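Local coordinates for beta-1,3-glucanosyltransferase (Rhizomucor miehei CAU432, PDB 4WTP), which is a carbohydrate-active protein of glycoside hydrolase family 17, folded as a beta/alpha-barrel with eight parallel strands, at residues 69-72 against 78-81; 194-199 against 240-245; 188-193 against 273-278; 93-98 against 218-223. One frame throughout, in Å; residues are numbered along the deposited sequence.

Interaction 1 (69-72 against 78-81); sequences VRTF and NQAS
Q79, in the first turn of helix 79-90, reaches back to T71 and F72 at the end of the preceding strand. Its CB is directed at 69-72. CG lies between the backbone N and the carbonyl carbon (chi1 72°), and beyond it the chain runs extended (chi2 -172°), so that the amide is carried to the strand end while T71 and Q79 pass each other in opposite senses. At the tip, Q79 OE1 lies 3.4 Å from T71 CB and 4.0 Å from T71 CG2, a van der Waals touch. The same oxygen takes a long, weak hydrogen bond from the backbone of F72, N to OE1 3.4 Å at 133°. A water bridges the same two atoms, sharing the one N-H of F72: it accepts from F72 N at 2.9 Å and donates to Q79 OE1 at 2.7 Å, and it lies in the plane of the F72 ring, at its edge. Q79 NE2 has its own partner in V76 O, which fixes the rotation of the amide, and A73 N adds a weak bond to OE1. One face of the F72 ring turns to R70, and F72 CE1 sits 3.3 Å above the guanidinium plane. The contact is buried within the beta-alpha-beta unit of strand 68-71, helix 79-90 and strand 93-98, where T71 packs on A83 of the helix and L96 of the next strand.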
loop_
_atom_site.group_PDB
_atom_site.type_symbol
_atom_site.label_atom_id
_atom_site.label_comp_id
_atom_site.label_asym_id
_atom_site.label_seq_id
_atom_site.Cartn_x
_atom_site.Cartn_y
_atom_site.Cartn_z
ATOM N N VAL A 69 -8.684 -2.502 -2.190
ATOM C CA VAL A 69 -7.437 -2.298 -2.923
ATOM C C VAL A 69 -6.846 -0.944 -2.591
ATOM O O VAL A 69 -7.493 -0.092 -1.950
ATOM C CB VAL A 69 -7.592 -2.452 -4.459
ATOM C CG1 VAL A 69 -8.107 -3.831 -4.812
ATOM C CG2 VAL A 69 -8.536 -1.375 -4.977
ATOM N N ARG A 70 -5.605 -0.719 -2.993
ATOM C CA ARG A 70 -4.956 0.546 -2.788
ATOM C C ARG A 70 -4.208 0.950 -4.041
ATOM O O ARG A 70 -3.479 0.130 -4.610
ATOM C CB ARG A 70 -3.978 0.497 -1.604
ATOM C CG ARG A 70 -3.159 1.764 -1.329
ATOM C CD ARG A 70 -1.891 1.849 -2.196
ATOM N NE ARG A 70 -1.040 2.971 -1.815
ATOM C CZ ARG A 70 -0.090 2.908 -0.889
ATOM N NH1 ARG A 70 0.644 3.988 -0.617
ATOM N NH2 ARG A 70 0.136 1.777 -0.225
ATOM N N THR A 71 -4.395 2.201 -4.454
ATOM C CA THR A 71 -3.654 2.800 -5.579
ATOM C C THR A 71 -2.617 3.777 -5.083
ATOM O O THR A 71 -2.767 4.352 -4.018
ATOM C CB THR A 71 -4.631 3.483 -6.570
ATOM O OG1 THR A 71 -5.549 4.312 -5.841
ATOM C CG2 THR A 71 -5.420 2.425 -7.315
ATOM N N PHE A 72 -1.546 3.958 -5.880
ATOM C CA PHE A 72 -0.399 4.745 -5.450
ATOM C C PHE A 72 -0.371 6.228 -5.852
ATOM O O PHE A 72 0.328 7.018 -5.217
ATOM C CB PHE A 72 0.928 4.073 -5.865
ATOM C CG PHE A 72 1.250 2.842 -5.052
ATOM C CD1 PHE A 72 1.903 2.958 -3.843
ATOM C CD2 PHE A 72 0.832 1.588 -5.475
ATOM C CE1 PHE A 72 2.180 1.817 -3.074
ATOM C CE2 PHE A 72 1.099 0.448 -4.723
ATOM C CZ PHE A 72 1.778 0.570 -3.527
ATOM N N ASN A 78 -4.909 8.412 -14.761
ATOM C CA ASN A 78 -6.268 8.669 -14.216
ATOM C C ASN A 78 -6.757 7.501 -13.342
ATOM O O ASN A 78 -7.939 7.157 -13.331
ATOM C CB ASN A 78 -7.262 8.942 -15.358
ATOM C CG ASN A 78 -8.531 9.627 -14.880
ATOM O OD1 ASN A 78 -8.499 10.406 -13.937
ATOM N ND2 ASN A 78 -9.647 9.354 -15.546
ATOM N N GLN A 79 -5.813 6.880 -12.622
ATOM C CA GLN A 79 -6.057 5.603 -11.968
ATOM C C GLN A 79 -7.022 5.694 -10.784
ATOM O O GLN A 79 -7.755 4.748 -10.537
ATOM C CB GLN A 79 -4.739 4.936 -11.543
ATOM C CG GLN A 79 -4.055 5.611 -10.356
ATOM C CD GLN A 79 -2.662 5.052 -10.088
ATOM O OE1 GLN A 79 -2.459 4.324 -9.113
ATOM N NE2 GLN A 79 -1.697 5.389 -10.944
ATOM N N ALA A 80 -7.010 6.834 -10.090
ATOM C CA ALA A 80 -7.936 6.984 -8.957
ATOM C C ALA A 80 -9.412 6.987 -9.403
ATOM O O ALA A 80 -10.239 6.278 -8.838
ATOM C CB ALA A 80 -7.597 8.202 -8.125
ATOM N N SER A 81 -9.733 7.781 -10.427
ATOM C CA SER A 81 -11.110 7.810 -10.972
ATOM C C SER A 81 -11.551 6.448 -11.530
ATOM O O SER A 81 -12.654 5.947 -11.226
ATOM C CB SER A 81 -11.233 8.877 -12.068
ATOM O OG SER A 81 -12.536 8.891 -12.654
HETATM O O HOH W 1 -1.282 2.129 -8.143
#

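Interaction 2 (194-199 against 240-245); sequences VTIDNA and VENENK
I196, near the N-terminal end of helix 196-212, lays its side chain against N242 and K245 of helix 240-256. Its CG2 methyl rests beside the carboxamide of N242, with CG2 to OD1 3.6 Å, and its CD1 reaches the backbone of the same residue, with CD1 to N242 O 3.4 Å. Chi1 of -177° swings CG1 away from the backbone N toward helix 240-256, where it meets the aliphatic part of K245, 3.9 Å from CD. D197 OD1 comes to 3.2 Å from K245 CE, the two side chains meeting at about a right angle. The ammonium stays too far from the carboxylate for a salt bridge, D197 OD1 to K245 NZ being 4.3 Å; a water instead links it to the backbone carbonyl, donating to D197 O at 2.7 Å and accepting from K245 NZ at 2.8 Å. In the second shell, V237 O holds N242 ND2, D249 pairs with K245 NZ in a salt bridge, and W226 packs on both I196 and N242. No direct hydrogen bond joins 194-199 to 240-245. Van der Waals contact, much of it carbon against oxygen, and one bridging water carry the join; the D197 carboxylate probably adds only a diffuse attraction.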
loop_
_atom_site.group_PDB
_atom_site.type_symbol
_atom_site.label_atom_id
_atom_site.label_comp_id
_atom_site.label_asym_id
_atom_site.label_seq_id
_atom_site.Cartn_x
_atom_site.Cartn_y
_atom_site.Cartn_z
ATOM N N VAL A 194 17.100 -9.861 6.048
ATOM C CA VAL A 194 16.607 -10.741 7.126
ATOM C C VAL A 194 16.206 -12.109 6.554
ATOM O O VAL A 194 15.479 -12.186 5.553
ATOM C CB VAL A 194 15.430 -10.085 7.852
ATOM C CG1 VAL A 194 14.848 -10.993 8.931
ATOM C CG2 VAL A 194 15.882 -8.746 8.455
ATOM N N THR A 195 16.693 -13.174 7.162
ATOM C CA THR A 195 16.357 -14.516 6.677
ATOM C C THR A 195 14.855 -14.753 6.860
ATOM O O THR A 195 14.240 -14.248 7.804
ATOM C CB THR A 195 17.201 -15.596 7.381
ATOM O OG1 THR A 195 17.053 -16.859 6.710
ATOM C CG2 THR A 195 16.805 -15.743 8.854
ATOM N N ILE A 196 14.290 -15.586 5.990
ATOM C CA ILE A 196 12.849 -15.745 5.952
ATOM C C ILE A 196 12.208 -16.115 7.309
ATOM O O ILE A 196 11.129 -15.612 7.668
ATOM C CB ILE A 196 12.447 -16.728 4.830
ATOM C CG1 ILE A 196 10.916 -16.858 4.736
ATOM C CG2 ILE A 196 13.149 -18.100 4.974
ATOM C CD1 ILE A 196 10.160 -15.562 4.432
ATOM N N ASP A 197 12.837 -17.001 8.079
ATOM C CA ASP A 197 12.221 -17.462 9.324
ATOM C C ASP A 197 11.992 -16.337 10.324
ATOM O O ASP A 197 11.128 -16.435 11.214
ATOM C CB ASP A 197 13.081 -18.558 9.977
ATOM C CG ASP A 197 13.058 -19.846 9.227
ATOM O OD1 ASP A 197 12.258 -19.989 8.294
ATOM O OD2 ASP A 197 13.839 -20.740 9.613
ATOM N N ASN A 198 12.808 -15.289 10.197
ATOM C CA ASN A 198 12.774 -14.147 11.089
ATOM C C ASN A 198 12.026 -12.924 10.500
ATOM O O ASN A 198 11.914 -11.918 11.153
ATOM C CB ASN A 198 14.225 -13.707 11.443
ATOM C CG ASN A 198 15.149 -14.845 11.889
ATOM O OD1 ASN A 198 14.712 -15.947 12.155
ATOM N ND2 ASN A 198 16.447 -14.564 11.942
ATOM N N ALA A 199 11.532 -13.018 9.275
ATOM C CA ALA A 199 11.096 -11.826 8.563
ATOM C C ALA A 199 9.811 -11.207 9.131
ATOM O O ALA A 199 9.765 -9.978 9.372
ATOM C CB ALA A 199 10.959 -12.143 7.096
ATOM N N VAL A 240 9.419 -19.179 -4.227
ATOM C CA VAL A 240 7.967 -19.293 -4.038
ATOM C C VAL A 240 7.661 -19.800 -2.615
ATOM O O VAL A 240 6.721 -19.338 -2.002
ATOM C CB VAL A 240 7.301 -20.194 -5.101
ATOM C CG1 VAL A 240 7.557 -19.664 -6.503
ATOM C CG2 VAL A 240 7.781 -21.630 -4.965
ATOM N N GLU A 241 8.479 -20.708 -2.105
ATOM C CA GLU A 241 8.234 -21.239 -0.774
ATOM C C GLU A 241 8.383 -20.110 0.247
ATOM O O GLU A 241 7.637 -20.052 1.226
ATOM C CB GLU A 241 9.195 -22.392 -0.451
ATOM C CG GLU A 241 10.485 -22.017 0.284
ATOM C CD GLU A 241 11.303 -23.218 0.795
ATOM O OE1 GLU A 241 11.306 -23.487 2.023
ATOM O OE2 GLU A 241 11.959 -23.901 -0.026
ATOM N N ASN A 242 9.351 -19.212 0.029
ATOM C CA ASN A 242 9.593 -18.102 0.961
ATOM C C ASN A 242 8.510 -17.055 0.858
ATOM O O ASN A 242 8.073 -16.523 1.882
ATOM C CB ASN A 242 11.004 -17.513 0.836
ATOM C CG ASN A 242 12.056 -18.426 1.402
ATOM O OD1 ASN A 242 11.756 -19.483 1.992
ATOM N ND2 ASN A 242 13.309 -18.022 1.236
ATOM N N GLU A 243 8.052 -16.723 -0.361
ATOM C CA GLU A 243 6.938 -15.791 -0.470
ATOM C C GLU A 243 5.712 -16.385 0.252
ATOM O O GLU A 243 5.000 -15.687 0.949
ATOM C CB GLU A 243 6.588 -15.411 -1.907
ATOM C CG GLU A 243 5.457 -14.394 -1.932
ATOM C CD GLU A 243 4.968 -13.982 -3.301
ATOM O OE1 GLU A 243 5.348 -14.576 -4.327
ATOM O OE2 GLU A 243 4.128 -13.050 -3.323
ATOM N N ASN A 244 5.428 -17.669 0.027
ATOM C CA ASN A 244 4.308 -18.355 0.681
ATOM C C ASN A 244 4.415 -18.295 2.200
ATOM O O ASN A 244 3.448 -17.965 2.874
ATOM C CB ASN A 244 4.279 -19.815 0.198
ATOM C CG ASN A 244 2.965 -20.500 0.520
ATOM O OD1 ASN A 244 1.901 -19.959 0.263
ATOM N ND2 ASN A 244 3.057 -21.698 1.062
ATOM N N LYS A 245 5.606 -18.583 2.724
ATOM C CA LYS A 245 5.828 -18.517 4.165
ATOM C C LYS A 245 5.619 -17.088 4.699
ATOM O O LYS A 245 4.965 -16.890 5.731
ATOM C CB LYS A 245 7.209 -19.046 4.522
ATOM C CG LYS A 245 7.555 -18.834 5.980
ATOM C CD LYS A 245 8.793 -19.601 6.411
ATOM C CE LYS A 245 9.181 -19.249 7.843
ATOM N NZ LYS A 245 8.089 -19.257 8.860
HETATM O O HOH W 2 9.355 -18.525 11.304
#

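Interaction 3 (188-193 against 273-278); sequences FPYWEG and GGVEAH
The indole of W191 and the phenol of Y190 approach V275 together from the loop that follows strand 182-186. Y190 CD2 lies 3.8 Å above one face of the indole, over its centre, while W191 CD2 in turn lies in the plane of the Y190 ring, at its edge. Across the contact, E276 CG comes to the edge of the indole, 4.0 Å from W191 CZ2, and the carboxylate of E276 is turned 88° from the indole plane. V275 meets both residues: its CG2 is 3.4 Å from W191 CH2, and its CG1 is 3.4 Å from the hydroxyl oxygen, Y190 OH. V275 was modelled in two conformers, so these short methyl contacts describe one of them and are tentative. Chi1 of Y190 is trans (-179°), which sends the ring out toward the 3-10 turn at 275-277 with the hydroxyl in front. Beyond the pair, Y190 meets W226 edge-to-face, W191 meets F233 with planes about 85° apart, and P227 packs on both Y190 and V275. The contact thus joins two loops of the barrel, one running from strand 182-186 to helix 196-212 and the other following strand 262-263.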
loop_
_atom_site.group_PDB
_atom_site.type_symbol
_atom_site.label_atom_id
_atom_site.label_comp_id
_atom_site.label_asym_id
_atom_site.label_seq_id
_atom_site.Cartn_x
_atom_site.Cartn_y
_atom_site.Cartn_z
ATOM N N PHE A 188 10.041 -3.734 4.448
ATOM C CA PHE A 188 10.382 -4.971 3.774
ATOM C C PHE A 188 11.633 -5.578 4.370
ATOM O O PHE A 188 12.755 -5.235 3.947
ATOM C CB PHE A 188 10.648 -4.713 2.295
ATOM C CG PHE A 188 9.416 -4.321 1.512
ATOM C CD1 PHE A 188 9.001 -2.978 1.483
ATOM C CD2 PHE A 188 8.694 -5.280 0.776
ATOM C CE1 PHE A 188 7.874 -2.603 0.763
ATOM C CE2 PHE A 188 7.570 -4.898 0.035
ATOM C CZ PHE A 188 7.166 -3.566 0.044
ATOM N N PRO A 189 11.467 -6.526 5.305
ATOM C CA PRO A 189 12.615 -7.261 5.807
ATOM C C PRO A 189 13.516 -7.856 4.702
ATOM O O PRO A 189 14.738 -7.973 4.901
ATOM C CB PRO A 189 11.965 -8.324 6.686
ATOM C CG PRO A 189 10.773 -7.597 7.273
ATOM C CD PRO A 189 10.260 -6.763 6.128
ATOM N N TYR A 190 12.941 -8.249 3.573
ATOM C CA TYR A 190 13.715 -8.730 2.460
ATOM C C TYR A 190 14.845 -7.776 2.087
ATOM O O TYR A 190 15.990 -8.177 1.834
ATOM C CB TYR A 190 12.799 -8.931 1.232
ATOM C CG TYR A 190 13.587 -9.447 0.072
ATOM C CD1 TYR A 190 13.784 -10.833 -0.080
ATOM C CD2 TYR A 190 14.171 -8.605 -0.871
ATOM C CE1 TYR A 190 14.559 -11.331 -1.116
ATOM C CE2 TYR A 190 14.936 -9.106 -1.905
ATOM C CZ TYR A 190 15.133 -10.475 -2.032
ATOM O OH TYR A 190 15.901 -10.970 -3.057
ATOM N N TRP A 191 14.520 -6.494 2.014
ATOM C CA TRP A 191 15.522 -5.504 1.633
ATOM C C TRP A 191 16.501 -5.150 2.759
ATOM O O TRP A 191 17.462 -4.393 2.540
ATOM C CB TRP A 191 14.819 -4.233 1.124
ATOM C CG TRP A 191 14.070 -4.418 -0.157
ATOM C CD1 TRP A 191 12.725 -4.186 -0.395
ATOM C CD2 TRP A 191 14.620 -4.852 -1.418
ATOM N NE1 TRP A 191 12.411 -4.449 -1.704
ATOM C CE2 TRP A 191 13.523 -4.843 -2.375
ATOM C CE3 TRP A 191 15.878 -5.207 -1.844
ATOM C CZ2 TRP A 191 13.709 -5.197 -3.691
ATOM C CZ3 TRP A 191 16.059 -5.578 -3.171
ATOM C CH2 TRP A 191 14.997 -5.567 -4.080
ATOM N N GLU A 192 16.279 -5.726 3.933
ATOM C CA GLU A 192 17.151 -5.596 5.086
ATOM C C GLU A 192 18.021 -6.854 5.228
ATOM O O GLU A 192 18.833 -6.959 6.150
ATOM C CB GLU A 192 16.334 -5.356 6.357
ATOM C CG GLU A 192 15.349 -4.182 6.271
ATOM C CD GLU A 192 14.260 -4.276 7.350
ATOM O OE1 GLU A 192 14.613 -4.571 8.513
ATOM O OE2 GLU A 192 13.037 -4.074 7.070
ATOM N N GLY A 193 17.844 -7.826 4.329
ATOM C CA GLY A 193 18.678 -9.029 4.379
ATOM C C GLY A 193 18.298 -10.004 5.481
ATOM O O GLY A 193 19.096 -10.894 5.817
ATOM N N GLY A 273 11.665 -5.493 -13.478
ATOM C CA GLY A 273 12.789 -6.428 -13.537
ATOM C C GLY A 273 13.271 -6.989 -12.213
ATOM O O GLY A 273 12.815 -6.551 -11.151
ATOM N N GLY A 274 14.175 -7.970 -12.285
ATOM C CA GLY A 274 14.807 -8.592 -11.124
ATOM C C GLY A 274 13.778 -9.060 -10.114
ATOM O O GLY A 274 12.670 -9.456 -10.502
ATOM N N VAL A 275 14.120 -9.045 -8.821
ATOM C CA VAL A 275 13.166 -9.482 -7.783
ATOM C C VAL A 275 11.935 -8.578 -7.781
ATOM O O VAL A 275 10.881 -9.014 -7.373
ATOM C CB VAL A 275 13.751 -9.600 -6.333
ATOM C CG1 VAL A 275 14.786 -10.717 -6.217
ATOM C CG2 VAL A 275 14.395 -8.292 -5.941
ATOM N N GLU A 276 12.069 -7.317 -8.210
ATOM C CA GLU A 276 10.930 -6.391 -8.152
ATOM C C GLU A 276 9.767 -6.826 -9.049
ATOM O O GLU A 276 8.645 -6.423 -8.882
ATOM C CB GLU A 276 11.353 -4.934 -8.437
ATOM C CG GLU A 276 12.297 -4.390 -7.391
ATOM C CD GLU A 276 12.649 -2.970 -7.650
ATOM O OE1 GLU A 276 11.776 -2.244 -8.138
ATOM O OE2 GLU A 276 13.796 -2.616 -7.394
ATOM N N ALA A 277 10.079 -7.708 -9.980
ATOM C CA ALA A 277 9.067 -8.264 -10.885
ATOM C C ALA A 277 8.320 -9.470 -10.310
ATOM O O ALA A 277 7.539 -10.102 -11.009
ATOM C CB ALA A 277 9.707 -8.608 -12.229
ATOM N N HIS A 278 8.572 -9.817 -9.051
ATOM C CA HIS A 278 8.061 -11.057 -8.459
ATOM C C HIS A 278 7.406 -10.908 -7.086
ATOM O O HIS A 278 7.380 -11.888 -6.322
ATOM C CB HIS A 278 9.196 -12.076 -8.375
ATOM C CG HIS A 278 9.760 -12.427 -9.731
ATOM N ND1 HIS A 278 9.157 -13.286 -10.592
ATOM C CD2 HIS A 278 10.877 -11.953 -10.372
ATOM C CE1 HIS A 278 9.888 -13.373 -11.724
ATOM N NE2 HIS A 278 10.947 -12.568 -11.581
#

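Interaction 4 (93-98 against 218-223); sequences RIYLGM and PVKISE
Y95 and K220 point at each other from strands 93-98 and 219-223, which are not neighbours in the sheet, and their side chains meet at about a right angle. Chi1 of -84° turns the Y95 ring off the strand toward K220, hydroxyl foremost. K220 runs extended as far as CE and then bends at its last torsion (chi4 -136°), which brings the ammonium to the ring edge, near the ring plane. There K220 NZ donates to Y95 OH at 3.1 Å. The methylene part passes close as well, with K220 CD 3.5 Å and CE 3.7 Å from Y95 OH. K220 was modelled in two conformers, and this account holds for one of them. Strands 125-132, 163-167 and 182-186 stand between the two in sheet order, so the bond spans the barrel interior rather than an adjacent strand pair; the CA atoms of Y95 and S222, the nearest across the segments, are 9.6 Å apart. The stronger polar partners lie around them: D260 forms a salt bridge with K220 NZ, Y38 OH is hydrogen-bonded to Y95 OH, and F182 offers a cation-pi face to K220. In this conformer the lysine charge is met by a carboxylate, an aromatic ring and a phenol oxygen, and donation from the ammonium would be expected to polarise the Y95 hydroxyl in its link to Y38.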
loop_
_atom_site.group_PDB
_atom_site.type_symbol
_atom_site.label_atom_id
_atom_site.label_comp_id
_atom_site.label_asym_id
_atom_site.label_seq_id
_atom_site.Cartn_x
_atom_site.Cartn_y
_atom_site.Cartn_z
ATOM N N ARG A 93 -13.881 -1.676 -1.477
ATOM C CA ARG A 93 -13.420 -0.429 -0.857
ATOM C C ARG A 93 -12.024 -0.061 -1.378
ATOM O O ARG A 93 -11.373 -0.905 -2.031
ATOM C CB ARG A 93 -13.342 -0.575 0.661
ATOM C CG ARG A 93 -14.481 -1.335 1.316
ATOM C CD ARG A 93 -15.655 -0.437 1.556
ATOM N NE ARG A 93 -15.311 0.757 2.333
ATOM C CZ ARG A 93 -16.160 1.772 2.520
ATOM N NH1 ARG A 93 -17.370 1.747 1.970
ATOM N NH2 ARG A 93 -15.786 2.816 3.243
ATOM N N ILE A 94 -11.539 1.137 -1.058
ATOM C CA ILE A 94 -10.266 1.606 -1.613
ATOM C C ILE A 94 -9.525 2.557 -0.683
ATOM O O ILE A 94 -10.139 3.407 -0.033
ATOM C CB ILE A 94 -10.466 2.247 -3.020
ATOM C CG1 ILE A 94 -9.138 2.476 -3.722
ATOM C CG2 ILE A 94 -11.332 3.505 -2.981
ATOM C CD1 ILE A 94 -9.279 2.739 -5.225
ATOM N N TYR A 95 -8.192 2.468 -0.650
ATOM C CA TYR A 95 -7.339 3.537 -0.108
ATOM C C TYR A 95 -6.760 4.244 -1.316
ATOM O O TYR A 95 -6.185 3.603 -2.214
ATOM C CB TYR A 95 -6.164 2.973 0.706
ATOM C CG TYR A 95 -6.488 2.655 2.146
ATOM C CD1 TYR A 95 -7.288 1.561 2.495
ATOM C CD2 TYR A 95 -5.953 3.439 3.169
ATOM C CE1 TYR A 95 -7.563 1.273 3.840
ATOM C CE2 TYR A 95 -6.207 3.163 4.488
ATOM C CZ TYR A 95 -7.036 2.115 4.813
ATOM O OH TYR A 95 -7.266 1.824 6.138
ATOM N N LEU A 96 -6.912 5.565 -1.363
ATOM C CA LEU A 96 -6.318 6.356 -2.439
ATOM C C LEU A 96 -4.990 6.950 -2.005
ATOM O O LEU A 96 -4.899 7.705 -1.037
ATOM C CB LEU A 96 -7.263 7.503 -2.805
ATOM C CG LEU A 96 -8.613 7.170 -3.425
ATOM C CD1 LEU A 96 -9.430 8.431 -3.722
ATOM C CD2 LEU A 96 -8.404 6.390 -4.708
ATOM N N GLY A 97 -3.926 6.619 -2.742
ATOM C CA GLY A 97 -2.610 7.186 -2.482
ATOM C C GLY A 97 -2.386 8.391 -3.376
ATOM O O GLY A 97 -2.819 8.391 -4.552
ATOM N N MET A 98 -1.719 9.392 -2.809
ATOM C CA MET A 98 -1.184 10.530 -3.544
ATOM C C MET A 98 0.295 10.292 -3.727
ATOM O O MET A 98 0.992 9.902 -2.776
ATOM C CB MET A 98 -1.371 11.831 -2.753
ATOM C CG MET A 98 -2.820 12.143 -2.374
ATOM S SD MET A 98 -3.058 13.671 -1.407
ATOM C CE MET A 98 -2.834 14.927 -2.704
ATOM N N PRO A 218 -3.754 5.534 15.541
ATOM C CA PRO A 218 -3.693 4.181 14.945
ATOM C C PRO A 218 -2.547 4.029 13.963
ATOM O O PRO A 218 -2.203 4.986 13.230
ATOM C CB PRO A 218 -5.033 4.053 14.231
ATOM C CG PRO A 218 -5.959 5.001 14.933
ATOM C CD PRO A 218 -5.062 6.170 15.321
ATOM N N VAL A 219 -1.973 2.820 13.946
ATOM C CA VAL A 219 -0.901 2.484 13.036
ATOM C C VAL A 219 -1.316 1.292 12.174
ATOM O O VAL A 219 -1.659 0.229 12.687
ATOM C CB VAL A 219 0.419 2.130 13.791
ATOM C CG1 VAL A 219 1.506 1.834 12.784
ATOM C CG2 VAL A 219 0.855 3.300 14.689
ATOM N N LYS A 220 -1.271 1.472 10.857
ATOM C CA LYS A 220 -1.569 0.418 9.907
ATOM C C LYS A 220 -0.299 0.136 9.106
ATOM O O LYS A 220 0.695 0.860 9.208
ATOM C CB LYS A 220 -2.725 0.849 8.988
ATOM C CG LYS A 220 -3.957 1.298 9.766
ATOM C CD LYS A 220 -5.151 1.563 8.865
ATOM C CE LYS A 220 -6.323 2.071 9.678
ATOM N NZ LYS A 220 -7.553 1.380 9.222
ATOM N N ILE A 221 -0.330 -0.928 8.318
ATOM C CA ILE A 221 0.814 -1.277 7.454
ATOM C C ILE A 221 0.405 -1.044 6.009
ATOM O O ILE A 221 -0.495 -1.711 5.505
ATOM C CB ILE A 221 1.319 -2.706 7.727
ATOM C CG1 ILE A 221 1.763 -2.833 9.197
ATOM C CG2 ILE A 221 2.453 -3.068 6.772
ATOM C CD1 ILE A 221 2.193 -4.234 9.596
ATOM N N SER A 222 1.062 -0.109 5.327
ATOM C CA SER A 222 0.710 0.189 3.944
ATOM C C SER A 222 1.398 -0.711 2.925
ATOM O O SER A 222 0.883 -0.865 1.828
ATOM C CB SER A 222 0.983 1.650 3.626
ATOM O OG SER A 222 2.177 2.031 4.267
ATOM N N GLU A 223 2.546 -1.287 3.285
ATOM C CA GLU A 223 3.241 -2.196 2.358
ATOM C C GLU A 223 4.146 -3.145 3.118
ATOM O O GLU A 223 4.967 -2.705 3.965
ATOM C CB GLU A 223 4.178 -1.465 1.374
ATOM C CG GLU A 223 3.604 -0.489 0.389
ATOM C CD GLU A 223 4.692 0.250 -0.347
ATOM O OE1 GLU A 223 5.878 0.049 -0.061
ATOM O OE2 GLU A 223 4.378 1.097 -1.165
#

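From the N terminus, interaction 1 closes first, a short loop between strand 68-71 and the helix after it. Interaction 4 opens next at 93-98, side by side in the sheet with 69-72: V69 and Y95 share a probable backbone hydrogen bond. Segments 188-193 and 194-199 then open interactions 3 and 2, and strand 219-223 closes interaction 4, which thus crosses both. Interaction 2 closes at 240-245, wholly within the span of interaction 3, which ends last at 273-278. Interactions 2 and 3 are joined by a probable V194-P189 backbone bond, while F188 touches E223 of interaction 4. Together they tie strands of the barrel to helices 79-90, 196-212 and 240-256 and to the loops after strands 182-186 and 262-263.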